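Local atomic coordinates of glycoside Hydrolase (PDB entry 5T3B), a protein that is a gut-bacterial glycoside hydrolase of family 50 and probably cleaves glycosidic bonds in a polysaccharide, as the agarases of that family do. Residues Pro29-Pro34 against Lys38-Ile43; Val67-Gln72 against Val472-Asp477; Tyr346-Ala351 against Asn378-Thr383; Ile358-Tyr363 against Asp374-Gln379. All blocks are in the same frame, centred on the assembly; numbering follows the deposited sequence.

Contact 1. Residues Pro29-Pro34 against Lys38-Ile43; sequences PAETYP and KQYQPI. With EDO (1,2-ethanediol), chain P.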
loop_
_atom_site.group_PDB
_atom_site.type_symbol
_atom_site.label_atom_id
_atom_site.label_comp_id
_atom_site.label_asym_id
_atom_site.label_seq_id
_atom_site.Cartn_x
_atom_site.Cartn_y
_atom_site.Cartn_z
ATOM N N PRO A 29 14.565 29.260 -7.566
ATOM C CA PRO A 29 15.971 28.910 -7.338
ATOM C C PRO A 29 16.180 27.589 -6.632
ATOM O O PRO A 29 15.342 27.126 -5.856
ATOM C CB PRO A 29 16.503 30.076 -6.502
ATOM C CG PRO A 29 15.451 31.171 -6.553
ATOM C CD PRO A 29 14.143 30.492 -6.861
ATOM N N ALA A 30 17.272 26.942 -6.996
ATOM C CA ALA A 30 17.609 25.696 -6.370
ATOM C C ALA A 30 17.691 25.823 -4.870
ATOM O O ALA A 30 18.275 26.773 -4.347
ATOM C CB ALA A 30 18.926 25.149 -6.924
ATOM N N GLU A 31 17.119 24.811 -4.185
ATOM C CA GLU A 31 17.195 24.701 -2.744
ATOM C C GLU A 31 17.302 23.202 -2.360
ATOM O O GLU A 31 17.014 22.339 -3.171
ATOM C CB GLU A 31 16.049 25.389 -2.053
ATOM C CG GLU A 31 14.714 24.794 -2.332
ATOM C CD GLU A 31 13.545 25.546 -1.660
ATOM O OE1 GLU A 31 13.096 26.602 -2.137
ATOM O OE2 GLU A 31 13.111 25.140 -0.591
ATOM N N THR A 32 17.717 22.929 -1.143
ATOM C CA THR A 32 17.869 21.573 -0.670
ATOM C C THR A 32 16.483 21.033 -0.247
ATOM O O THR A 32 15.755 21.660 0.494
ATOM C CB THR A 32 18.833 21.505 0.524
ATOM O OG1 THR A 32 20.071 22.045 0.059
ATOM C CG2 THR A 32 18.996 20.080 0.935
ATOM N N TYR A 33 16.135 19.870 -0.792
ATOM C CA TYR A 33 14.831 19.274 -0.412
ATOM C C TYR A 33 14.914 18.878 1.088
ATOM O O TYR A 33 15.944 18.359 1.540
ATOM C CB TYR A 33 14.559 18.117 -1.343
ATOM C CG TYR A 33 13.189 17.505 -1.093
ATOM C CD1 TYR A 33 12.055 18.032 -1.691
ATOM C CD2 TYR A 33 13.027 16.388 -0.283
ATOM C CE1 TYR A 33 10.811 17.462 -1.485
ATOM C CE2 TYR A 33 11.776 15.828 -0.065
ATOM C CZ TYR A 33 10.670 16.369 -0.672
ATOM O OH TYR A 33 9.392 15.799 -0.509
ATOM N N PRO A 34 13.822 19.077 1.854
ATOM C CA PRO A 34 13.913 18.779 3.310
ATOM C C PRO A 34 14.339 17.320 3.576
ATOM O O PRO A 34 13.844 16.378 2.943
ATOM C CB PRO A 34 12.505 19.039 3.810
ATOM C CG PRO A 34 11.980 20.056 2.886
ATOM C CD PRO A 34 12.526 19.674 1.548
ATOM N N LYS A 38 19.910 16.250 -1.623
ATOM C CA LYS A 38 19.742 16.695 -3.008
ATOM C C LYS A 38 18.937 17.992 -3.134
ATOM O O LYS A 38 17.965 18.223 -2.415
ATOM C CB LYS A 38 19.039 15.626 -3.799
ATOM C CG LYS A 38 19.724 14.283 -3.797
ATOM C CD LYS A 38 21.142 14.321 -4.379
ATOM C CE LYS A 38 21.636 12.894 -4.478
ATOM N NZ LYS A 38 23.045 12.711 -4.841
ATOM N N GLN A 39 19.380 18.805 -4.086
ATOM C CA GLN A 39 18.725 20.009 -4.407
ATOM C C GLN A 39 17.667 19.855 -5.494
ATOM O O GLN A 39 17.691 18.888 -6.260
ATOM C CB GLN A 39 19.711 21.106 -4.785
ATOM C CG GLN A 39 20.727 21.530 -3.761
ATOM C CD GLN A 39 21.500 22.747 -4.394
ATOM O OE1 GLN A 39 22.079 22.629 -5.462
ATOM N NE2 GLN A 39 21.330 23.894 -3.820
ATOM N N TYR A 40 16.745 20.820 -5.529
ATOM C CA TYR A 40 15.728 20.861 -6.583
ATOM C C TYR A 40 15.343 22.270 -6.832
ATOM O O TYR A 40 15.549 23.123 -5.956
ATOM C CB TYR A 40 14.515 19.994 -6.213
ATOM C CG TYR A 40 13.551 20.564 -5.207
ATOM C CD1 TYR A 40 13.965 20.844 -3.872
ATOM C CD2 TYR A 40 12.235 20.836 -5.557
ATOM C CE1 TYR A 40 13.072 21.370 -2.932
ATOM C CE2 TYR A 40 11.345 21.350 -4.615
ATOM C CZ TYR A 40 11.763 21.632 -3.329
ATOM O OH TYR A 40 10.843 22.138 -2.419
ATOM N N GLN A 41 14.752 22.507 -8.003
ATOM C CA GLN A 41 14.141 23.804 -8.270
ATOM C C GLN A 41 12.629 23.697 -8.115
ATOM O O GLN A 41 11.991 22.977 -8.859
ATOM C CB GLN A 41 14.500 24.268 -9.645
ATOM C CG GLN A 41 15.957 24.508 -9.831
ATOM C CD GLN A 41 16.191 25.116 -11.171
ATOM O OE1 GLN A 41 16.439 24.393 -12.101
ATOM N NE2 GLN A 41 15.976 26.461 -11.302
ATOM N N PRO A 42 12.067 24.359 -7.104
ATOM C CA PRO A 42 10.672 24.107 -6.769
ATOM C C PRO A 42 9.689 24.760 -7.724
ATOM O O PRO A 42 9.949 25.837 -8.311
ATOM C CB PRO A 42 10.515 24.666 -5.375
ATOM C CG PRO A 42 11.640 25.655 -5.214
ATOM C CD PRO A 42 12.714 25.241 -6.118
ATOM N N ILE A 43 8.566 24.079 -7.910
ATOM C CA ILE A 43 7.355 24.684 -8.474
ATOM C C ILE A 43 6.265 24.787 -7.437
ATOM O O ILE A 43 6.344 24.162 -6.369
ATOM C CB ILE A 43 6.885 23.924 -9.765
ATOM C CG1 ILE A 43 6.453 22.498 -9.464
ATOM C CG2 ILE A 43 7.945 23.932 -10.845
ATOM C CD1 ILE A 43 5.551 21.883 -10.524
HETATM C C1 EDO P . 8.934 20.107 0.818
HETATM O O1 EDO P . 8.532 18.821 1.337
HETATM C C2 EDO P . 8.095 20.426 -0.391
HETATM O O2 EDO P . 8.740 20.393 -1.727
HETATM O O HOH W 1 11.805 22.785 -0.125
#

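Contact 2. Residues Val67-Gln72 against Val472-Asp477; sequences VGYEQQ and VYNLID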
loop_
_atom_site.group_PDB
_atom_site.type_symbol
_atom_site.label_atom_id
_atom_site.label_comp_id
_atom_site.label_asym_id
_atom_site.label_seq_id
_atom_site.Cartn_x
_atom_site.Cartn_y
_atom_site.Cartn_z
ATOM N N VAL A 67 18.106 18.608 -9.215
ATOM C CA VAL A 67 19.463 19.062 -9.563
ATOM C C VAL A 67 20.417 17.860 -9.568
ATOM O O VAL A 67 20.491 17.113 -8.577
ATOM C CB VAL A 67 19.956 20.156 -8.560
ATOM C CG1 VAL A 67 21.423 20.521 -8.793
ATOM C CG2 VAL A 67 19.042 21.388 -8.625
ATOM N N GLY A 68 21.132 17.665 -10.662
ATOM C CA GLY A 68 22.107 16.603 -10.751
ATOM C C GLY A 68 21.545 15.337 -11.333
ATOM O O GLY A 68 22.262 14.345 -11.335
ATOM N N TYR A 69 20.278 15.325 -11.759
ATOM C CA TYR A 69 19.670 14.158 -12.375
ATOM C C TYR A 69 19.063 14.601 -13.681
ATOM O O TYR A 69 18.320 15.598 -13.699
ATOM C CB TYR A 69 18.568 13.585 -11.500
ATOM C CG TYR A 69 17.931 12.400 -12.175
ATOM C CD1 TYR A 69 18.522 11.175 -12.180
ATOM C CD2 TYR A 69 16.743 12.540 -12.865
ATOM C CE1 TYR A 69 17.983 10.117 -12.885
ATOM C CE2 TYR A 69 16.185 11.489 -13.591
ATOM C CZ TYR A 69 16.777 10.286 -13.612
ATOM O OH TYR A 69 16.253 9.271 -14.362
ATOM N N GLU A 70 19.296 13.840 -14.747
ATOM C CA GLU A 70 18.579 14.033 -16.011
ATOM C C GLU A 70 17.919 12.703 -16.373
ATOM O O GLU A 70 18.497 11.676 -16.241
ATOM C CB GLU A 70 19.505 14.507 -17.141
ATOM C CG GLU A 70 20.095 15.902 -16.840
ATOM C CD GLU A 70 19.035 17.059 -16.726
ATOM O OE1 GLU A 70 17.943 17.053 -17.425
ATOM O OE2 GLU A 70 19.285 17.996 -15.903
ATOM N N GLN A 71 16.687 12.768 -16.844
ATOM C CA GLN A 71 15.917 11.540 -17.113
ATOM C C GLN A 71 16.710 10.629 -18.044
ATOM O O GLN A 71 17.102 11.017 -19.121
ATOM C CB GLN A 71 14.557 11.878 -17.646
ATOM C CG GLN A 71 13.704 10.680 -17.906
ATOM C CD GLN A 71 12.265 10.981 -18.188
ATOM O OE1 GLN A 71 11.705 11.998 -17.780
ATOM N NE2 GLN A 71 11.628 10.018 -18.854
ATOM N N GLN A 72 16.898 9.391 -17.603
ATOM C CA GLN A 72 17.775 8.475 -18.285
ATOM C C GLN A 72 17.045 7.617 -19.303
ATOM O O GLN A 72 17.472 7.546 -20.460
ATOM C CB GLN A 72 18.564 7.651 -17.296
ATOM C CG GLN A 72 19.488 8.509 -16.444
ATOM C CD GLN A 72 20.352 7.684 -15.531
ATOM O OE1 GLN A 72 20.436 6.479 -15.688
ATOM N NE2 GLN A 72 20.995 8.337 -14.571
ATOM N N VAL A 472 12.865 4.379 -11.859
ATOM C CA VAL A 472 13.052 4.157 -10.452
ATOM C C VAL A 472 14.432 3.599 -10.093
ATOM O O VAL A 472 15.013 3.955 -9.058
ATOM C CB VAL A 472 11.940 3.323 -9.782
ATOM C CG1 VAL A 472 10.627 4.068 -9.792
ATOM C CG2 VAL A 472 11.801 1.940 -10.441
ATOM N N TYR A 473 14.927 2.672 -10.908
ATOM C CA TYR A 473 16.177 2.018 -10.554
ATOM C C TYR A 473 17.368 2.997 -10.626
ATOM O O TYR A 473 18.239 3.009 -9.770
ATOM C CB TYR A 473 16.400 0.773 -11.423
ATOM C CG TYR A 473 15.293 -0.245 -11.306
ATOM C CD1 TYR A 473 15.140 -1.011 -10.157
ATOM C CD2 TYR A 473 14.331 -0.391 -12.277
ATOM C CE1 TYR A 473 14.132 -1.965 -10.035
ATOM C CE2 TYR A 473 13.305 -1.296 -12.170
ATOM C CZ TYR A 473 13.170 -2.079 -11.027
ATOM O OH TYR A 473 12.192 -3.009 -10.849
ATOM N N ASN A 474 17.376 3.831 -11.672
ATOM C CA ASN A 474 18.470 4.803 -11.778
ATOM C C ASN A 474 18.284 6.029 -10.854
ATOM O O ASN A 474 19.260 6.624 -10.409
ATOM C CB ASN A 474 18.790 5.139 -13.198
ATOM C CG ASN A 474 17.713 5.938 -13.901
ATOM O OD1 ASN A 474 17.479 7.117 -13.562
ATOM N ND2 ASN A 474 17.039 5.325 -14.833
ATOM N N LEU A 475 17.032 6.324 -10.484
ATOM C CA LEU A 475 16.786 7.314 -9.470
ATOM C C LEU A 475 17.319 6.849 -8.099
ATOM O O LEU A 475 17.860 7.645 -7.328
ATOM C CB LEU A 475 15.311 7.670 -9.399
ATOM C CG LEU A 475 14.897 8.675 -10.464
ATOM C CD1 LEU A 475 13.376 8.636 -10.657
ATOM C CD2 LEU A 475 15.389 10.089 -10.140
ATOM N N ILE A 476 17.050 5.603 -7.782
ATOM C CA ILE A 476 17.587 5.011 -6.561
ATOM C C ILE A 476 19.112 5.140 -6.552
ATOM O O ILE A 476 19.696 5.434 -5.522
ATOM C CB ILE A 476 17.043 3.591 -6.356
ATOM C CG1 ILE A 476 15.591 3.715 -5.900
ATOM C CG2 ILE A 476 17.916 2.804 -5.367
ATOM C CD1 ILE A 476 14.850 2.409 -6.008
ATOM N N ASP A 477 19.734 4.826 -7.667
ATOM C CA ASP A 477 21.205 4.947 -7.743
ATOM C C ASP A 477 21.617 6.390 -7.432
ATOM O O ASP A 477 22.598 6.627 -6.709
ATOM C CB ASP A 477 21.749 4.544 -9.097
ATOM C CG ASP A 477 21.683 3.072 -9.350
ATOM O OD1 ASP A 477 21.652 2.267 -8.411
ATOM O OD2 ASP A 477 21.636 2.725 -10.552
HETATM O O HOH W 2 21.513 7.492 -11.799
#

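Contact 3. Residues Tyr346-Ala351 against Asn378-Thr383; sequences YIIKAA and NQAGGT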
loop_
_atom_site.group_PDB
_atom_site.type_symbol
_atom_site.label_atom_id
_atom_site.label_comp_id
_atom_site.label_asym_id
_atom_site.label_seq_id
_atom_site.Cartn_x
_atom_site.Cartn_y
_atom_site.Cartn_z
ATOM N N TYR A 346 4.633 1.383 18.449
ATOM C CA TYR A 346 4.419 0.038 18.943
ATOM C C TYR A 346 3.809 -0.887 17.899
ATOM O O TYR A 346 4.070 -2.089 17.869
ATOM C CB TYR A 346 3.551 0.002 20.199
ATOM C CG TYR A 346 4.178 0.681 21.393
ATOM C CD1 TYR A 346 5.024 -0.033 22.233
ATOM C CD2 TYR A 346 3.895 1.980 21.714
ATOM C CE1 TYR A 346 5.569 0.566 23.350
ATOM C CE2 TYR A 346 4.409 2.584 22.844
ATOM C CZ TYR A 346 5.267 1.880 23.641
ATOM O OH TYR A 346 5.790 2.482 24.735
ATOM N N ILE A 347 2.937 -0.325 17.058
ATOM C CA ILE A 347 2.312 -1.109 15.983
ATOM C C ILE A 347 3.359 -1.397 14.893
ATOM O O ILE A 347 3.447 -2.506 14.386
ATOM C CB ILE A 347 1.106 -0.385 15.417
ATOM C CG1 ILE A 347 -0.012 -0.338 16.448
ATOM C CG2 ILE A 347 0.601 -1.035 14.131
ATOM C CD1 ILE A 347 -1.208 0.427 16.033
ATOM N N ILE A 348 4.137 -0.384 14.550
ATOM C CA ILE A 348 5.205 -0.577 13.562
ATOM C C ILE A 348 6.202 -1.636 14.054
ATOM O O ILE A 348 6.668 -2.445 13.255
ATOM C CB ILE A 348 5.892 0.720 13.171
ATOM C CG1 ILE A 348 4.885 1.720 12.576
ATOM C CG2 ILE A 348 7.010 0.512 12.162
ATOM C CD1 ILE A 348 4.259 1.355 11.238
ATOM N N LYS A 349 6.549 -1.625 15.360
ATOM C CA LYS A 349 7.412 -2.650 15.907
ATOM C C LYS A 349 6.832 -4.026 15.719
ATOM O O LYS A 349 7.523 -4.976 15.265
ATOM C CB LYS A 349 7.704 -2.378 17.356
ATOM C CG LYS A 349 8.653 -3.421 17.931
ATOM C CD LYS A 349 9.090 -2.972 19.329
ATOM C CE LYS A 349 10.092 -3.978 19.895
ATOM N NZ LYS A 349 9.438 -4.770 20.951
ATOM N N ALA A 350 5.552 -4.176 16.062
ATOM C CA ALA A 350 4.903 -5.469 15.850
ATOM C C ALA A 350 4.905 -5.911 14.383
ATOM O O ALA A 350 5.197 -7.045 14.038
ATOM C CB ALA A 350 3.500 -5.416 16.413
ATOM N N ALA A 351 4.522 -4.991 13.508
ATOM C CA ALA A 351 4.464 -5.298 12.091
ATOM C C ALA A 351 5.838 -5.673 11.571
ATOM O O ALA A 351 5.928 -6.592 10.765
ATOM C CB ALA A 351 3.931 -4.121 11.334
ATOM N N ASN A 378 13.747 2.094 11.873
ATOM C CA ASN A 378 14.276 1.658 13.167
ATOM C C ASN A 378 13.267 0.822 13.912
ATOM O O ASN A 378 13.554 -0.243 14.450
ATOM C CB ASN A 378 14.651 2.867 13.995
ATOM C CG ASN A 378 15.694 3.709 13.332
ATOM O OD1 ASN A 378 16.532 3.202 12.636
ATOM N ND2 ASN A 378 15.644 4.990 13.552
ATOM N N GLN A 379 12.045 1.303 13.964
ATOM C CA GLN A 379 10.996 0.630 14.697
ATOM C C GLN A 379 10.739 -0.799 14.232
ATOM O O GLN A 379 10.502 -1.727 15.007
ATOM C CB GLN A 379 9.716 1.431 14.712
ATOM C CG GLN A 379 9.853 2.761 15.430
ATOM C CD GLN A 379 8.859 3.796 14.951
ATOM O OE1 GLN A 379 7.823 3.474 14.358
ATOM N NE2 GLN A 379 9.151 5.023 15.227
ATOM N N ALA A 380 10.745 -0.942 12.897
ATOM C CA ALA A 380 10.447 -2.205 12.264
ATOM C C ALA A 380 11.656 -3.147 12.229
ATOM O O ALA A 380 11.565 -4.216 11.624
ATOM C CB ALA A 380 10.000 -1.972 10.853
ATOM N N GLY A 381 12.797 -2.772 12.848
ATOM C CA GLY A 381 13.907 -3.656 12.817
ATOM C C GLY A 381 14.498 -3.850 11.446
ATOM O O GLY A 381 15.077 -4.895 11.164
ATOM N N GLY A 382 14.259 -2.868 10.581
ATOM C CA GLY A 382 14.731 -2.924 9.210
ATOM C C GLY A 382 13.768 -3.572 8.188
ATOM O O GLY A 382 14.058 -3.614 6.988
ATOM N N THR A 383 12.649 -4.148 8.685
ATOM C CA THR A 383 11.643 -4.700 7.761
ATOM C C THR A 383 11.103 -3.546 6.949
ATOM O O THR A 383 10.802 -2.515 7.503
ATOM C CB THR A 383 10.522 -5.366 8.564
ATOM O OG1 THR A 383 11.097 -6.452 9.296
ATOM C CG2 THR A 383 9.401 -5.844 7.656
HETATM O O HOH W 3 10.220 -4.615 14.839
#

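Contact 4. Residues Ile358-Tyr363 against Asp374-Gln379; sequences ISINYY and DGWKNQ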
loop_
_atom_site.group_PDB
_atom_site.type_symbol
_atom_site.label_atom_id
_atom_site.label_comp_id
_atom_site.label_asym_id
_atom_site.label_seq_id
_atom_site.Cartn_x
_atom_site.Cartn_y
_atom_site.Cartn_z
ATOM N N ILE A 358 5.631 -4.219 5.502
ATOM C CA ILE A 358 4.605 -3.457 6.180
ATOM C C ILE A 358 3.843 -2.628 5.156
ATOM O O ILE A 358 4.459 -1.824 4.455
ATOM C CB ILE A 358 5.207 -2.564 7.261
ATOM C CG1 ILE A 358 6.025 -3.388 8.252
ATOM C CG2 ILE A 358 4.121 -1.774 7.981
ATOM C CD1 ILE A 358 6.854 -2.573 9.179
ATOM N N SER A 359 2.532 -2.790 5.039
ATOM C CA SER A 359 1.785 -1.950 4.126
ATOM C C SER A 359 1.224 -0.755 4.858
ATOM O O SER A 359 0.658 -0.864 5.988
ATOM C CB SER A 359 0.671 -2.750 3.441
ATOM O OG SER A 359 -0.052 -3.563 4.356
ATOM N N ILE A 360 1.295 0.398 4.176
ATOM C CA ILE A 360 0.829 1.691 4.704
ATOM C C ILE A 360 0.045 2.409 3.593
ATOM O O ILE A 360 0.594 2.642 2.522
ATOM C CB ILE A 360 1.988 2.540 5.215
ATOM C CG1 ILE A 360 2.697 1.774 6.416
ATOM C CG2 ILE A 360 1.524 3.937 5.579
ATOM C CD1 ILE A 360 3.945 2.437 6.934
ATOM N N ASN A 361 -1.203 2.774 3.894
ATOM C CA ASN A 361 -1.957 3.687 3.038
ATOM C C ASN A 361 -1.582 5.097 3.461
ATOM O O ASN A 361 -1.700 5.384 4.625
ATOM C CB ASN A 361 -3.443 3.478 3.214
ATOM C CG ASN A 361 -3.972 2.119 2.735
ATOM O OD1 ASN A 361 -3.297 1.374 2.053
ATOM N ND2 ASN A 361 -5.219 1.867 3.001
ATOM N N TYR A 362 -1.137 5.948 2.568
ATOM C CA TYR A 362 -0.468 7.214 2.927
ATOM C C TYR A 362 -1.235 8.414 2.431
ATOM O O TYR A 362 -1.093 8.823 1.285
ATOM C CB TYR A 362 0.983 7.229 2.456
ATOM C CG TYR A 362 1.931 8.079 3.313
ATOM C CD1 TYR A 362 1.487 9.143 4.111
ATOM C CD2 TYR A 362 3.303 7.828 3.348
ATOM C CE1 TYR A 362 2.373 9.882 4.906
ATOM C CE2 TYR A 362 4.172 8.573 4.102
ATOM C CZ TYR A 362 3.701 9.597 4.884
ATOM O OH TYR A 362 4.617 10.305 5.632
ATOM N N TYR A 363 -2.106 8.931 3.295
ATOM C CA TYR A 363 -2.979 10.044 3.015
ATOM C C TYR A 363 -2.688 11.223 3.930
ATOM O O TYR A 363 -2.043 11.143 4.943
ATOM C CB TYR A 363 -4.414 9.607 3.190
ATOM C CG TYR A 363 -4.896 8.617 2.144
ATOM C CD1 TYR A 363 -4.983 9.001 0.826
ATOM C CD2 TYR A 363 -5.153 7.297 2.451
ATOM C CE1 TYR A 363 -5.387 8.148 -0.146
ATOM C CE2 TYR A 363 -5.625 6.425 1.483
ATOM C CZ TYR A 363 -5.707 6.852 0.166
ATOM O OH TYR A 363 -6.154 6.015 -0.825
ATOM N N ASP A 374 12.100 7.278 8.435
ATOM C CA ASP A 374 13.301 6.826 9.143
ATOM C C ASP A 374 12.966 6.164 10.476
ATOM O O ASP A 374 13.549 5.156 10.856
ATOM C CB ASP A 374 14.219 8.003 9.434
ATOM C CG ASP A 374 14.934 8.583 8.198
ATOM O OD1 ASP A 374 14.841 7.992 7.096
ATOM O OD2 ASP A 374 15.586 9.647 8.339
ATOM N N GLY A 375 11.997 6.709 11.195
ATOM C CA GLY A 375 11.492 6.045 12.365
ATOM C C GLY A 375 10.971 4.657 12.082
ATOM O O GLY A 375 11.242 3.709 12.841
ATOM N N TRP A 376 10.206 4.526 11.001
ATOM C CA TRP A 376 9.706 3.213 10.617
ATOM C C TRP A 376 10.845 2.212 10.404
ATOM O O TRP A 376 10.701 1.029 10.698
ATOM C CB TRP A 376 8.793 3.278 9.385
ATOM C CG TRP A 376 7.540 4.010 9.622
ATOM C CD1 TRP A 376 6.943 4.284 10.800
ATOM C CD2 TRP A 376 6.713 4.660 8.624
ATOM N NE1 TRP A 376 5.797 5.029 10.618
ATOM C CE2 TRP A 376 5.635 5.253 9.283
ATOM C CE3 TRP A 376 6.767 4.743 7.232
ATOM C CZ2 TRP A 376 4.660 5.947 8.607
ATOM C CZ3 TRP A 376 5.788 5.428 6.560
ATOM C CH2 TRP A 376 4.756 6.061 7.246
ATOM N N LYS A 377 11.932 2.676 9.791
ATOM C CA LYS A 377 13.053 1.805 9.578
ATOM C C LYS A 377 13.575 1.225 10.884
ATOM O O LYS A 377 13.826 0.021 10.998
ATOM C CB LYS A 377 14.147 2.538 8.834
ATOM C CG LYS A 377 15.302 1.649 8.410
ATOM C CD LYS A 377 16.495 2.452 7.929
ATOM C CE LYS A 377 16.196 3.229 6.649
ATOM N NZ LYS A 377 17.418 3.990 6.194
ATOM N N ASN A 378 13.747 2.094 11.873
ATOM C CA ASN A 378 14.276 1.658 13.167
ATOM C C ASN A 378 13.267 0.822 13.912
ATOM O O ASN A 378 13.554 -0.243 14.450
ATOM C CB ASN A 378 14.651 2.867 13.995
ATOM C CG ASN A 378 15.694 3.709 13.332
ATOM O OD1 ASN A 378 16.532 3.202 12.636
ATOM N ND2 ASN A 378 15.644 4.990 13.552
ATOM N N GLN A 379 12.045 1.303 13.964
ATOM C CA GLN A 379 10.996 0.630 14.697
ATOM C C GLN A 379 10.739 -0.799 14.232
ATOM O O GLN A 379 10.502 -1.727 15.007
ATOM C CB GLN A 379 9.716 1.431 14.712
ATOM C CG GLN A 379 9.853 2.761 15.430
ATOM C CD GLN A 379 8.859 3.796 14.951
ATOM O OE1 GLN A 379 7.823 3.474 14.358
ATOM N NE2 GLN A 379 9.151 5.023 15.227
#

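Contact 1. Residues Pro29-Pro34 against Lys38-Ile43
Tyr33 presses the edge of its ring on the face of Tyr40. Tyr33 follows strand 31-32, and Tyr40 lies on strand 39-48 of the same beta hairpin. The ring planes stand at 72° with centroids 5.4 Å apart, a T-shaped pair. Tyr33 CD1 makes the approach, lying nearer the rim of the Tyr40 ring than its centre. Tyr40 reaches this place by turning CG into the space between its own backbone N and carbonyl carbon (chi1 77°).

The backbones supply the frame. Glu31 and Tyr40 form an antiparallel hydrogen-bonded pair, with Glu31 N to Tyr40 O at 2.9 Å and Tyr40 N to Glu31 O at 2.8 Å. Thr32 and Gln39 are the next, non-hydrogen-bonded pair. Beyond them, Tyr33 N donates to Lys38 O.

As cross-strand partners with the same kind of first torsion, Glu31 and Tyr40 run side by side on one face of the hairpin, with Glu31 CG 3.8 Å from Tyr40 CE1. A water joins their polar ends. It donates to Glu31 OE2 at 2.7 Å and lies in the plane of the Tyr40 ring, 2.6 Å from Tyr40 OH. The other carboxylate oxygen, OE1, rests near Pro42 CG and forms a salt bridge with Lys59.

A 1,2-ethanediol, probably from the crystallisation liquor, donates a hydrogen bond from O2 to Tyr40 OH, 2.8 Å. Arg61 makes a cation-pi contact with Tyr33. The Tyr40 hydroxyl thus has two small polar partners, and the Glu31 carboxylate is held at both oxygens, which probably favours its charged form.

Contact 2. Residues Val67-Gln72 against Val472-Asp477
Tyr69 and Leu475 face each other with CA atoms 8.0 Å apart, and Gln72 and Asn474 with CA atoms 7.5 Å apart, as an irregular loop passes the first turn of helix 472-480. The gap is filled by side chains. Leu475 places one methyl, CD2, over the middle of the Tyr69 ring. It is 3.6 Å from the ring centroid and only 5° off the normal, a well-centred CH-pi contact. In Tyr69, chi1 179° carries the ring toward the helix with CG anti to the backbone N, and chi2 78° turns its face to Leu475.

Asn474 meets the hydroxyl end of the same ring at its edge, with its amide nearly coplanar with the ring. Gln72, in one of its two conformers, slides past Asn474 in the opposite direction. Their amide planes are stacked. A water also links this conformer to the helix: Gln72 NE2 donates to it at 2.9 Å, and it donates to Asn474 O at 2.8 Å. Within the loop, Gln72 N makes a weak bond to Tyr69 OH.

Leu475 also touches Leu427 of helix 412-427, so it lies between that helix and the loop. Val472 and Ile476 pack on Leu427 and on Tyr122 of strand 120-126. Tyr473 turns to Trp112 of strand 111-114. The loop before helix 76-82 thus covers one flank of the C-terminal helix, and the helix rests on these other elements.

Contact 3. Residues Tyr346-Ala351 against Asn378-Thr383
Gln379 O, just before the Schellman motif that ends helix 370-379, meets a water and the CA-H of Lys349. The water donates to it at 2.9 Å and also donates to Lys349 O at 2.8 Å. Lys349 CA comes within 3.3 Å of Gln379 O in a CA-H...O contact with an angle of 152° at the hydrogen. No direct hydrogen bond crosses the contact, so the water is its polar bridge.

Two bonds back into the last turn mark the motif. Gly381 N bonds to Asn378 O at 3.1 Å, and Gly382 N lies 3.0 Å from Lys377 O, a probable hydrogen bond. A type I' turn, Ala380 to Thr383, overlaps it, with both glycines at positive phi. Thr383 N to Ala380 O closes this turn.

The Gln379 side chain crosses Ile348 obliquely. Its CG lies anti to the carbonyl carbon (chi1 -64°), and the extended chain brings OE1 alongside the isoleucine, 3.6 Å from Ile348 CB. The aliphatic start of the glutamine shares in this, with CB near Ile348 CG2.

Helix 345-354 packs its other flank on helix 300-324, where Ala350 touches Ala311. Thr383 OG1 bonds to Gly352 O. Ile348 CG2 also faces Ala380 CB, at 4.1 Å.

Contact 4. Residues Ile358-Tyr363 against Asp374-Gln379
Ile360 sets its terminal methyl, CD1, over the six-membered ring of Trp376. The carbon stands 3.5 Å from the ring centroid and 11° off the normal, a CH-pi contact. The unit is strand 358-361 with the helix 370-379 that follows it and covers it. It is part of a beta-alpha-beta crossover, consistent with the (beta/alpha)8 barrel expected of family 50 enzymes.

The two side chains come from opposite directions. Ile360 reaches out from the strand with CD1 at the end of an extended chain (chi2 174°). Trp376 comes from the helix, its CG anti to the carbonyl carbon. Tyr362 joins from further along the chain, with CE2 4.1 Å from Trp376 CH2. Its ring is oblique to the indole, with the planes at 57°. All three residues are buried.

A second shell positions them. Tyr362 OH is hydrogen-bonded to Glu369, and its ring meets Phe422 edge-to-face. Phe385 of strand 385-394 pairs edge-to-face with Trp376. Trp376 NE1 has a weak bond to Lys342 O. Strand 385-394 pairs in parallel with strand 358-361 through backbone bonds from Ile360 to Met386 and Thr388. In the plane of the indole, Gln379 OE1 lies at its edge, 3.8 Å from Trp376 CD1.

In the fold
Near the N terminus, contact 1 closes a short hairpin between residues 29-34 and 38-43. Contact 2 opens soon after, at 67-72, and touches contact 1 through a probable hydrogen bond from Val67 N to Gln39 O. It closes only at 472-477, so its loop of about 400 residues spans most of the chain and ties the loop before helix 76-82 to the C-terminal helix. Contacts 3 and 4 both lie within that span. Contact 4 opens inside the loop of contact 3, and their second segments overlap at Asn378 and Gln379. Their centres are about 8 Å apart. Together they pack helices 345-354 and 370-379 and strand 358-361 against one another.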